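Local coordinates for protein methylaspartate ammonia-lyase (Citrobacter amalonaticus, PDB 1KKO) that catalyses the reversible, magnesium-dependent anti elimination of ammonia from L-threo-3-methylaspartate to give mesaconate, at residues Asp318-Gly323 and Val345-Lys350; Glu308-Tyr313 and His326-Lys331; Asp220-Leu225 and Gln266-Tyr271; Asp190-Ala195 and Arg216-Arg221. All coordinates share one frame; numbering follows the deposited sequence.

Interaction 1. Residues Asp318-Gly323 and Val345-Lys350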
# COMPACT_ATOMS: atom_id res chain seq x y z
N ASP A 318 -0.38 -32.88 2.03
CA ASP A 318 -1.52 -33.78 2.26
C ASP A 318 -2.69 -33.50 1.32
O ASP A 318 -3.31 -34.43 0.78
CB ASP A 318 -1.96 -33.69 3.72
CG ASP A 318 -0.94 -34.24 4.69
OD1 ASP A 318 -0.03 -35.01 4.29
OD2 ASP A 318 -0.97 -33.96 5.90
N PHE A 319 -3.03 -32.22 1.12
CA PHE A 319 -4.09 -31.88 0.20
C PHE A 319 -3.73 -32.28 -1.24
O PHE A 319 -4.59 -32.72 -2.01
CB PHE A 319 -4.44 -30.38 0.26
CG PHE A 319 -5.39 -30.00 1.37
CD1 PHE A 319 -4.96 -29.92 2.68
CD2 PHE A 319 -6.70 -29.70 1.08
CE1 PHE A 319 -5.84 -29.55 3.68
CE2 PHE A 319 -7.58 -29.33 2.08
CZ PHE A 319 -7.14 -29.25 3.37
N THR A 320 -2.46 -32.09 -1.59
CA THR A 320 -1.96 -32.47 -2.91
C THR A 320 -2.00 -33.98 -3.14
O THR A 320 -2.51 -34.44 -4.15
CB THR A 320 -0.54 -31.94 -3.06
OG1 THR A 320 -0.57 -30.50 -3.02
CG2 THR A 320 0.06 -32.31 -4.42
N ASP A 321 -1.47 -34.73 -2.18
CA ASP A 321 -1.38 -36.19 -2.34
C ASP A 321 -2.75 -36.82 -2.48
O ASP A 321 -2.88 -37.86 -3.10
CB ASP A 321 -0.70 -36.81 -1.14
CG ASP A 321 0.78 -36.52 -1.08
OD1 ASP A 321 1.35 -36.01 -2.07
OD2 ASP A 321 1.46 -36.82 -0.07
N ALA A 322 -3.75 -36.21 -1.88
CA ALA A 322 -5.11 -36.73 -1.93
C ALA A 322 -5.83 -36.40 -3.24
O ALA A 322 -6.93 -36.88 -3.47
CB ALA A 322 -5.90 -36.16 -0.76
N GLY A 323 -5.24 -35.57 -4.10
CA GLY A 323 -5.91 -35.16 -5.32
C GLY A 323 -7.22 -34.46 -4.98
O GLY A 323 -8.22 -34.61 -5.67
N VAL A 345 5.43 -24.83 -3.26
CA VAL A 345 5.13 -24.55 -4.65
C VAL A 345 5.74 -25.64 -5.54
O VAL A 345 5.09 -26.15 -6.46
CB VAL A 345 5.64 -23.16 -5.07
CG1 VAL A 345 5.53 -22.99 -6.55
CG2 VAL A 345 4.87 -22.05 -4.35
N LEU A 346 6.99 -25.98 -5.30
CA LEU A 346 7.66 -27.02 -6.08
C LEU A 346 6.96 -28.37 -5.92
O LEU A 346 6.85 -29.12 -6.89
CB LEU A 346 9.13 -27.15 -5.68
CG LEU A 346 10.02 -25.92 -5.91
CD1 LEU A 346 11.47 -26.21 -5.66
CD2 LEU A 346 9.85 -25.32 -7.29
N TYR A 347 6.47 -28.68 -4.72
CA TYR A 347 5.79 -29.95 -4.50
C TYR A 347 4.50 -29.98 -5.31
O TYR A 347 4.19 -30.97 -5.97
CB TYR A 347 5.49 -30.16 -3.00
CG TYR A 347 5.05 -31.57 -2.71
CD1 TYR A 347 5.97 -32.54 -2.39
CD2 TYR A 347 3.72 -31.93 -2.77
CE1 TYR A 347 5.59 -33.84 -2.13
CE2 TYR A 347 3.32 -33.22 -2.55
CZ TYR A 347 4.26 -34.17 -2.21
OH TYR A 347 3.86 -35.47 -1.97
N CYS A 348 3.75 -28.88 -5.27
CA CYS A 348 2.52 -28.79 -6.05
C CYS A 348 2.83 -28.96 -7.53
O CYS A 348 2.19 -29.77 -8.22
CB CYS A 348 1.85 -27.43 -5.85
SG CYS A 348 1.07 -27.23 -4.23
N ASN A 349 3.81 -28.21 -8.02
CA ASN A 349 4.15 -28.25 -9.44
C ASN A 349 4.55 -29.65 -9.90
O ASN A 349 4.17 -30.09 -10.97
CB ASN A 349 5.25 -27.24 -9.78
CG ASN A 349 4.78 -25.79 -9.68
OD1 ASN A 349 3.61 -25.54 -9.49
ND2 ASN A 349 5.70 -24.85 -9.85
N LYS A 350 5.32 -30.35 -9.08
CA LYS A 350 5.79 -31.68 -9.42
C LYS A 350 4.64 -32.64 -9.54
O LYS A 350 4.66 -33.54 -10.38
CB LYS A 350 6.75 -32.20 -8.35
CG LYS A 350 7.28 -33.61 -8.63
CD LYS A 350 8.35 -33.99 -7.62
CE LYS A 350 8.77 -35.44 -7.77
NZ LYS A 350 9.53 -35.94 -6.59
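Thr320 and Cys348 bring their backbones closest, CA to CA 6.6 Å, where helix 313-321 and helix 339-351 lie side by side on the outside of the TIM barrel typical of the enolase superfamily. The two helices are consecutive in the chain on either side of strand 327-330, so the contact joins successive outer helices of the barrel. Tyr347 and Asp321 make the polar link of the contact, with Asp321 exposed. The tyrosine CG stands anti to the backbone N (chi1 -168°), which swings the ring off its own helix and over to its neighbour. There Tyr347 OH donates a 2.6 Å hydrogen bond to Asp321 OD1, which accepts through its syn lone pair, on the side of OD2. Asp321 OD1 also lies in the ring plane, although the carboxylate and ring planes are turned 54° apart. Asp321 OD2 stays 3.3 Å from Tyr347 OH and is the more distant oxygen. Along the same ring edge, Thr320 CG2 comes 3.9 Å from Tyr347 CE2, the threonine and the tyrosine running antiparallel to one another. The methyl thus meets carbon at the rim of the ring. Further in, Cys348 is buried and also packs on Val328 of the intervening strand, tying the helix pair to the barrel wall. The threonine hydroxyl is committed to its own helix, bonding to Ile316 O, and Thr320 OG1 merely lies 3.9 Å from Cys348 SG.

Interaction 2. Residues Glu308-Tyr313 and His326-Lys331. With SO4 (sulfate ion), chain C.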
# COMPACT_ATOMS: atom_id res chain seq x y z
N GLU A 308 -9.00 -23.18 3.77
CA GLU A 308 -9.19 -23.55 5.17
C GLU A 308 -8.61 -24.94 5.46
O GLU A 308 -8.84 -25.89 4.71
CB GLU A 308 -10.68 -23.55 5.53
CG GLU A 308 -11.46 -22.28 5.25
CD GLU A 308 -12.10 -22.22 3.86
OE1 GLU A 308 -11.61 -22.90 2.92
OE2 GLU A 308 -13.10 -21.48 3.71
N TRP A 309 -7.88 -25.03 6.56
CA TRP A 309 -7.26 -26.25 7.08
C TRP A 309 -6.03 -26.68 6.28
O TRP A 309 -5.44 -27.72 6.58
CB TRP A 309 -8.28 -27.39 7.22
CG TRP A 309 -9.40 -26.94 8.10
CD1 TRP A 309 -10.64 -26.59 7.71
CD2 TRP A 309 -9.33 -26.67 9.50
NE1 TRP A 309 -11.38 -26.16 8.78
CE2 TRP A 309 -10.59 -26.20 9.90
CE3 TRP A 309 -8.34 -26.81 10.47
CZ2 TRP A 309 -10.88 -25.85 11.22
CZ3 TRP A 309 -8.63 -26.47 11.78
CH2 TRP A 309 -9.89 -26.00 12.13
N CYS A 310 -5.63 -25.87 5.30
CA CYS A 310 -4.44 -26.14 4.50
C CYS A 310 -3.46 -25.02 4.81
O CYS A 310 -3.37 -24.05 4.08
CB CYS A 310 -4.81 -26.18 3.03
SG CYS A 310 -3.44 -26.73 2.00
N ASN A 311 -2.74 -25.16 5.92
CA ASN A 311 -1.90 -24.08 6.45
C ASN A 311 -0.41 -24.26 6.24
O ASN A 311 0.25 -23.37 5.69
CB ASN A 311 -2.13 -23.93 7.96
CG ASN A 311 -3.56 -23.64 8.30
OD1 ASN A 311 -4.24 -22.86 7.64
ND2 ASN A 311 -4.03 -24.26 9.39
N THR A 312 0.13 -25.38 6.71
CA THR A 312 1.55 -25.63 6.71
C THR A 312 2.01 -26.34 5.45
O THR A 312 1.21 -26.82 4.65
CB THR A 312 1.92 -26.55 7.88
OG1 THR A 312 1.33 -27.83 7.65
CG2 THR A 312 1.33 -26.04 9.22
N TYR A 313 3.33 -26.44 5.32
CA TYR A 313 3.94 -27.20 4.23
C TYR A 313 3.35 -28.62 4.20
O TYR A 313 2.90 -29.09 3.15
CB TYR A 313 5.47 -27.27 4.38
CG TYR A 313 6.04 -28.28 3.42
CD1 TYR A 313 6.23 -27.97 2.09
CD2 TYR A 313 6.33 -29.57 3.83
CE1 TYR A 313 6.71 -28.91 1.20
CE2 TYR A 313 6.81 -30.52 2.95
CZ TYR A 313 7.01 -30.18 1.63
OH TYR A 313 7.47 -31.11 0.71
N HIS A 326 -8.18 -28.63 -7.40
CA HIS A 326 -7.36 -28.22 -8.52
C HIS A 326 -6.22 -27.30 -8.16
O HIS A 326 -5.21 -27.27 -8.85
CB HIS A 326 -8.23 -27.54 -9.56
CG HIS A 326 -9.41 -28.36 -9.95
ND1 HIS A 326 -10.62 -28.28 -9.29
CD2 HIS A 326 -9.57 -29.30 -10.92
CE1 HIS A 326 -11.47 -29.13 -9.82
NE2 HIS A 326 -10.86 -29.76 -10.82
N MSE A 327 -6.42 -26.53 -7.09
CA MSE A 327 -5.48 -25.49 -6.69
C MSE A 327 -5.52 -25.39 -5.18
O MSE A 327 -6.56 -25.64 -4.57
CB MSE A 327 -5.91 -24.17 -7.31
CG MSE A 327 -5.07 -22.97 -6.93
SE MSE A 327 -5.72 -21.34 -7.78
CE MSE A 327 -4.57 -21.36 -9.32
N VAL A 328 -4.39 -25.05 -4.57
CA VAL A 328 -4.32 -24.82 -3.14
C VAL A 328 -3.78 -23.43 -2.85
O VAL A 328 -2.81 -23.01 -3.48
CB VAL A 328 -3.41 -25.84 -2.41
CG1 VAL A 328 -4.03 -27.22 -2.39
CG2 VAL A 328 -2.06 -25.89 -3.01
N GLN A 329 -4.39 -22.72 -1.91
CA GLN A 329 -3.82 -21.45 -1.45
C GLN A 329 -2.72 -21.72 -0.41
O GLN A 329 -3.01 -22.17 0.70
CB GLN A 329 -4.83 -20.46 -0.84
CG GLN A 329 -4.03 -19.18 -0.50
CD GLN A 329 -4.76 -18.00 0.12
OE1 GLN A 329 -4.09 -17.10 0.66
NE2 GLN A 329 -6.09 -18.00 0.09
N ILE A 330 -1.49 -21.45 -0.82
CA ILE A 330 -0.31 -21.48 0.03
C ILE A 330 -0.33 -20.09 0.69
O ILE A 330 0.08 -19.10 0.09
CB ILE A 330 0.92 -21.74 -0.85
CG1 ILE A 330 0.78 -23.10 -1.57
CG2 ILE A 330 2.22 -21.67 -0.07
CD1 ILE A 330 1.83 -23.33 -2.63
N LYS A 331 -0.91 -20.02 1.88
CA LYS A 331 -1.16 -18.73 2.53
C LYS A 331 0.11 -18.36 3.27
O LYS A 331 0.33 -18.76 4.42
CB LYS A 331 -2.37 -18.80 3.43
CG LYS A 331 -2.82 -17.43 3.89
CD LYS A 331 -4.16 -17.45 4.59
CE LYS A 331 -4.86 -16.10 4.55
NZ LYS A 331 -5.52 -15.86 3.26
S SO4 C . -6.92 -12.46 3.98
O1 SO4 C . -6.03 -12.69 5.15
O2 SO4 C . -8.27 -12.23 4.62
O3 SO4 C . -6.49 -11.27 3.25
O4 SO4 C . -7.03 -13.62 3.06
O HOH W 1 -1.15 -22.38 3.44
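The active site of this TIM-barrel enzyme lies at the C-terminal ends of the parallel strands, and here the loop after strand 303-306 passes beside strand 327-330, which carries substrate-binding Gln329 and is followed directly by the proton acceptor Lys331. Cys310 and Gln329 are nearest, with CA atoms 7.6 Å apart. Direct contact is slight: Cys310 SG lies 4.5 Å from Val328 CG1, an apolar touch beneath the site, and Ile316 and Phe319 of the following helix also pack on Cys310. A water bridges the two backbones. It accepts a 2.8 Å hydrogen bond from Lys331 N and faces two loop carbonyls, Cys310 O at 2.9 Å and Asn311 O at 2.8 Å, as possible acceptors. The backbone of the catalytic lysine is thereby tied to the loop that follows the metal ligand Asp307. Gln329 is extended, and its NE2 bonds to Glu273, another magnesium ligand, while its OE1 receives Gly359 N as well as Lys331 NZ. That last bond, 3.2 Å from Lys331 NZ to Gln329 OE1, is reached from 33° out of the carbonyl plane. The lysine chain leaves with CG anti to the backbone N and bends at its last torsion (chi4 80°), which brings NZ to Gln329 OE1 and the sulfate. This sulfate ion, probably from the crystallisation liquor, is also held by Gln172, Thr360 and Cys361, all substrate-binding residues, and so probably mimics a substrate carboxylate. Lys331 NZ gives it a 2.7 Å hydrogen bond through the sulfate O4.

Interaction 3. Residues Asp220-Leu225 and Gln266-Tyr271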
# COMPACT_ATOMS: atom_id res chain seq x y z
N ASP A 220 -20.15 -9.62 -17.18
CA ASP A 220 -20.71 -8.53 -17.98
C ASP A 220 -19.85 -7.27 -17.85
O ASP A 220 -19.57 -6.60 -18.85
CB ASP A 220 -22.13 -8.18 -17.51
CG ASP A 220 -23.21 -9.02 -18.17
OD1 ASP A 220 -22.94 -9.67 -19.20
OD2 ASP A 220 -24.37 -9.07 -17.71
N ARG A 221 -19.43 -6.95 -16.63
CA ARG A 221 -18.67 -5.74 -16.37
C ARG A 221 -17.33 -5.78 -17.09
O ARG A 221 -16.91 -4.80 -17.69
CB ARG A 221 -18.44 -5.56 -14.88
CG ARG A 221 -17.99 -4.17 -14.48
CD ARG A 221 -19.08 -3.12 -14.67
NE ARG A 221 -18.72 -1.83 -14.08
CZ ARG A 221 -19.42 -0.72 -14.24
NH1 ARG A 221 -20.54 -0.72 -14.96
NH2 ARG A 221 -19.00 0.40 -13.68
N ILE A 222 -16.67 -6.93 -17.01
CA ILE A 222 -15.40 -7.13 -17.68
C ILE A 222 -15.56 -6.98 -19.19
O ILE A 222 -14.81 -6.25 -19.83
CB ILE A 222 -14.80 -8.51 -17.32
CG1 ILE A 222 -14.36 -8.52 -15.85
CG2 ILE A 222 -13.64 -8.86 -18.24
CD1 ILE A 222 -14.19 -9.92 -15.28
N LEU A 223 -16.55 -7.67 -19.76
CA LEU A 223 -16.77 -7.63 -21.20
C LEU A 223 -17.19 -6.24 -21.67
O LEU A 223 -16.84 -5.83 -22.78
CB LEU A 223 -17.78 -8.70 -21.63
CG LEU A 223 -17.30 -10.14 -21.42
CD1 LEU A 223 -18.43 -11.14 -21.68
CD2 LEU A 223 -16.10 -10.44 -22.30
N SER A 224 -17.90 -5.50 -20.82
CA SER A 224 -18.34 -4.14 -21.15
C SER A 224 -17.23 -3.09 -21.05
O SER A 224 -17.07 -2.26 -21.95
CB SER A 224 -19.49 -3.73 -20.23
OG SER A 224 -19.88 -2.39 -20.48
N LEU A 225 -16.47 -3.12 -19.96
CA LEU A 225 -15.47 -2.08 -19.69
C LEU A 225 -14.09 -2.29 -20.31
O LEU A 225 -13.35 -1.32 -20.49
CB LEU A 225 -15.31 -1.91 -18.17
CG LEU A 225 -16.34 -1.05 -17.45
CD1 LEU A 225 -17.75 -1.57 -17.66
CD2 LEU A 225 -16.00 -0.98 -15.97
N GLN A 266 -19.36 -16.49 -18.84
CA GLN A 266 -19.27 -16.12 -20.25
C GLN A 266 -17.91 -16.39 -20.89
O GLN A 266 -17.36 -15.55 -21.61
CB GLN A 266 -19.66 -14.66 -20.44
CG GLN A 266 -21.06 -14.36 -19.96
CD GLN A 266 -21.52 -12.97 -20.28
OE1 GLN A 266 -21.98 -12.70 -21.39
NE2 GLN A 266 -21.44 -12.07 -19.30
N GLY A 267 -17.36 -17.57 -20.64
CA GLY A 267 -16.10 -17.96 -21.26
C GLY A 267 -14.84 -17.67 -20.46
O GLY A 267 -13.77 -18.15 -20.81
N LEU A 268 -14.96 -16.87 -19.40
CA LEU A 268 -13.83 -16.58 -18.54
C LEU A 268 -13.65 -17.76 -17.59
O LEU A 268 -14.63 -18.22 -17.02
CB LEU A 268 -14.09 -15.29 -17.75
CG LEU A 268 -14.41 -14.06 -18.60
CD1 LEU A 268 -14.78 -12.85 -17.75
CD2 LEU A 268 -13.25 -13.72 -19.51
N PRO A 269 -12.43 -18.26 -17.42
CA PRO A 269 -12.22 -19.39 -16.50
C PRO A 269 -12.69 -19.04 -15.10
O PRO A 269 -12.53 -17.89 -14.68
CB PRO A 269 -10.71 -19.59 -16.52
CG PRO A 269 -10.22 -18.93 -17.76
CD PRO A 269 -11.18 -17.81 -18.04
N LEU A 270 -13.28 -20.00 -14.40
CA LEU A 270 -13.83 -19.76 -13.08
C LEU A 270 -13.22 -20.68 -12.04
O LEU A 270 -13.12 -21.90 -12.24
CB LEU A 270 -15.35 -19.91 -13.10
CG LEU A 270 -16.09 -19.72 -11.78
CD1 LEU A 270 -15.96 -18.28 -11.28
CD2 LEU A 270 -17.56 -20.10 -11.93
N TYR A 271 -12.82 -20.07 -10.93
CA TYR A 271 -12.31 -20.78 -9.77
C TYR A 271 -13.15 -20.39 -8.55
O TYR A 271 -13.44 -19.20 -8.35
CB TYR A 271 -10.88 -20.36 -9.48
CG TYR A 271 -9.83 -20.95 -10.38
CD1 TYR A 271 -9.71 -20.57 -11.70
CD2 TYR A 271 -8.93 -21.89 -9.89
CE1 TYR A 271 -8.73 -21.12 -12.53
CE2 TYR A 271 -7.93 -22.42 -10.70
CZ TYR A 271 -7.84 -22.03 -12.01
OH TYR A 271 -6.84 -22.56 -12.81
O HOH W 2 -22.32 -9.64 -22.10
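Gln266 reaches from its loop across helix 209-225, and its side chain can be followed outward between Leu223 and Asp220. At the root, Gln266 CB sits 3.9 Å from Leu223 CD1; the chain then extends beyond CG, and the same methyl is still 3.9 Å from Gln266 CD, so a single methyl lies against both the root and the amide carbon. At the tip, Gln266 NE2 donates to Asp220 OD1 over 2.8 Å with an N-H...O angle of 153°, coming from above the carboxylate plane, 51° out of it; amide and carboxylate are almost perpendicular. NE2 also bonds to Ser219 OG, and Asp220 OD1 to Arg216 in a salt bridge. Gln266 OE1 accepts from a water at 3.2 Å, and that water also donates to Asp220 OD1 at 3.0 Å, closing a small ring of bonds. Deeper in, the contact turns apolar, with Ile222 CD1 3.9 Å from Leu268 CD1. This is packing on the outer wall of the TIM barrel, remote from the active site. The loop leads into strand 270-273, while Ile222 also touches Leu235 of strand 234-238 and Ile185 of helix 179-186, so helix 209-225 is wedged between that helix and the loop before the strand.

Interaction 4. Residues Asp190-Ala195 and Arg216-Arg221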
# COMPACT_ATOMS: atom_id res chain seq x y z
N ASP A 190 -4.91 -9.80 -13.87
CA ASP A 190 -5.00 -11.12 -14.49
C ASP A 190 -6.12 -12.00 -13.94
O ASP A 190 -6.73 -12.77 -14.68
CB ASP A 190 -3.70 -11.90 -14.32
CG ASP A 190 -2.48 -11.13 -14.77
OD1 ASP A 190 -2.44 -10.66 -15.92
OD2 ASP A 190 -1.49 -10.99 -14.02
N VAL A 191 -6.35 -11.92 -12.63
CA VAL A 191 -7.31 -12.78 -11.94
C VAL A 191 -8.05 -11.91 -10.93
O VAL A 191 -7.43 -11.09 -10.25
CB VAL A 191 -6.59 -13.93 -11.21
CG1 VAL A 191 -7.61 -14.93 -10.67
CG2 VAL A 191 -5.58 -14.63 -12.13
N LEU A 192 -9.35 -12.10 -10.78
CA LEU A 192 -10.14 -11.23 -9.93
C LEU A 192 -11.46 -11.89 -9.62
O LEU A 192 -11.86 -12.81 -10.34
CB LEU A 192 -10.38 -9.89 -10.63
CG LEU A 192 -11.36 -9.86 -11.81
CD1 LEU A 192 -11.75 -8.42 -12.12
CD2 LEU A 192 -10.82 -10.56 -13.05
N PRO A 193 -12.21 -11.40 -8.64
CA PRO A 193 -11.88 -10.31 -7.72
C PRO A 193 -11.98 -10.72 -6.25
O PRO A 193 -12.01 -9.83 -5.39
CB PRO A 193 -13.04 -9.37 -8.00
CG PRO A 193 -14.21 -10.36 -8.04
CD PRO A 193 -13.65 -11.67 -8.59
N HIS A 194 -12.04 -12.02 -5.98
CA HIS A 194 -12.22 -12.59 -4.65
C HIS A 194 -13.67 -12.43 -4.14
O HIS A 194 -14.36 -13.44 -3.88
CB HIS A 194 -11.17 -12.07 -3.67
CG HIS A 194 -11.25 -12.69 -2.32
ND1 HIS A 194 -10.37 -13.63 -1.85
CD2 HIS A 194 -12.14 -12.47 -1.32
CE1 HIS A 194 -10.72 -13.97 -0.62
NE2 HIS A 194 -11.78 -13.27 -0.27
N ALA A 195 -14.11 -11.18 -3.98
CA ALA A 195 -15.50 -10.81 -3.69
C ALA A 195 -16.02 -11.09 -2.29
O ALA A 195 -17.17 -10.77 -1.99
CB ALA A 195 -16.44 -11.42 -4.73
N ARG A 216 -22.52 -13.15 -13.07
CA ARG A 216 -23.01 -12.60 -14.32
C ARG A 216 -22.68 -11.11 -14.41
O ARG A 216 -22.25 -10.63 -15.46
CB ARG A 216 -24.52 -12.82 -14.44
CG ARG A 216 -25.10 -12.34 -15.75
CD ARG A 216 -24.51 -13.01 -16.96
NE ARG A 216 -24.57 -12.16 -18.14
CZ ARG A 216 -24.73 -12.61 -19.38
NH1 ARG A 216 -24.84 -13.91 -19.61
NH2 ARG A 216 -24.76 -11.75 -20.39
N TRP A 217 -22.89 -10.40 -13.31
CA TRP A 217 -22.58 -8.98 -13.26
C TRP A 217 -21.09 -8.79 -13.53
O TRP A 217 -20.69 -7.89 -14.27
CB TRP A 217 -22.93 -8.38 -11.91
CG TRP A 217 -22.53 -6.95 -11.86
CD1 TRP A 217 -23.26 -5.88 -12.28
CD2 TRP A 217 -21.26 -6.43 -11.45
NE1 TRP A 217 -22.54 -4.72 -12.13
CE2 TRP A 217 -21.31 -5.03 -11.61
CE3 TRP A 217 -20.10 -7.00 -10.92
CZ2 TRP A 217 -20.23 -4.20 -11.29
CZ3 TRP A 217 -19.04 -6.18 -10.61
CH2 TRP A 217 -19.11 -4.79 -10.79
N LEU A 218 -20.29 -9.65 -12.93
CA LEU A 218 -18.84 -9.58 -13.03
C LEU A 218 -18.34 -9.80 -14.45
O LEU A 218 -17.58 -9.00 -14.99
CB LEU A 218 -18.24 -10.61 -12.07
CG LEU A 218 -16.75 -10.89 -12.14
CD1 LEU A 218 -15.95 -9.62 -11.89
CD2 LEU A 218 -16.42 -11.96 -11.12
N SER A 219 -18.78 -10.89 -15.08
CA SER A 219 -18.37 -11.14 -16.46
C SER A 219 -18.91 -10.06 -17.40
O SER A 219 -18.21 -9.62 -18.31
CB SER A 219 -18.75 -12.54 -16.91
OG SER A 219 -20.14 -12.75 -16.78
N ASP A 220 -20.15 -9.62 -17.18
CA ASP A 220 -20.71 -8.53 -17.98
C ASP A 220 -19.85 -7.27 -17.85
O ASP A 220 -19.57 -6.60 -18.85
CB ASP A 220 -22.13 -8.18 -17.51
CG ASP A 220 -23.21 -9.02 -18.17
OD1 ASP A 220 -22.94 -9.67 -19.20
OD2 ASP A 220 -24.37 -9.07 -17.71
N ARG A 221 -19.43 -6.95 -16.63
CA ARG A 221 -18.67 -5.74 -16.37
C ARG A 221 -17.33 -5.78 -17.09
O ARG A 221 -16.91 -4.80 -17.69
CB ARG A 221 -18.44 -5.56 -14.88
CG ARG A 221 -17.99 -4.17 -14.48
CD ARG A 221 -19.08 -3.12 -14.67
NE ARG A 221 -18.72 -1.83 -14.08
CZ ARG A 221 -19.42 -0.72 -14.24
NH1 ARG A 221 -20.54 -0.72 -14.96
NH2 ARG A 221 -19.00 0.40 -13.68
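Two torsions of Leu218 aim its branches at Pro193 and Leu192: with CG anti to the backbone N (chi1 171°) the side chain stands out from helix 209-225, and chi2 of 59° sets CD2 anti to CA, pointing at Pro193, and turns CD1 toward Leu192. Leu218 CD2 therefore comes up to the CD-CG edge of the proline ring, 3.8 Å from Pro193 CD and 4.1 Å from Pro193 CG. Leu218 CD1 makes a looser touch, 4.4 Å from Leu192 CD1. Both Leu192 and Pro193, successive residues of strand 191-194, direct their side chains at the helix, consistent with the cis peptide bond that joins them. The next residue, His194, the transition-state stabiliser, belongs instead to the active-site side, where its NE2 bonds to Tyr240. The contact thus packs the back of the strand that carries this histidine. On the far side of the helix, Arg216 NE points at Asp220 OD2 over 3.1 Å and nearly straight (178°), in the guanidinium plane, within a salt bridge one turn long. As a strand-helix layer of the TIM barrel, the contact is buried: Pro193 and Leu218 share Val181 of helix 179-186 as a neighbour, Pro193 also packs on Ile237 and Leu218 on Leu235 of strand 234-238, and Tyr214, earlier on helix 209-225, adjoins Pro193.

Overall arrangement
Interactions 3 and 4 share helix 209-225, including Asp220 and Arg221, and their centres are 6 Å apart; Gln266 NE2 probably bonds to Ser219 OG at 2.9 Å, and Arg221 forms a salt bridge to Asp30 of the second subunit. Interactions 1 and 2, centred 10 Å apart, interlock along the chain as helix 313-321, strand 327-330 and helix 339-351, with Cys348 SG 3.6 Å from Val328 CG2. Between interactions 2 and 3, the CE of selenomethionine Met327 touches Tyr271 CE2 at 3.8 Å, past the intervening strand 303-306. Interaction 2 contains active-site residues directly and interaction 4 includes His194, whereas interaction 1 stands behind the site, Cys348 about 12 Å from Lys331 between side chains.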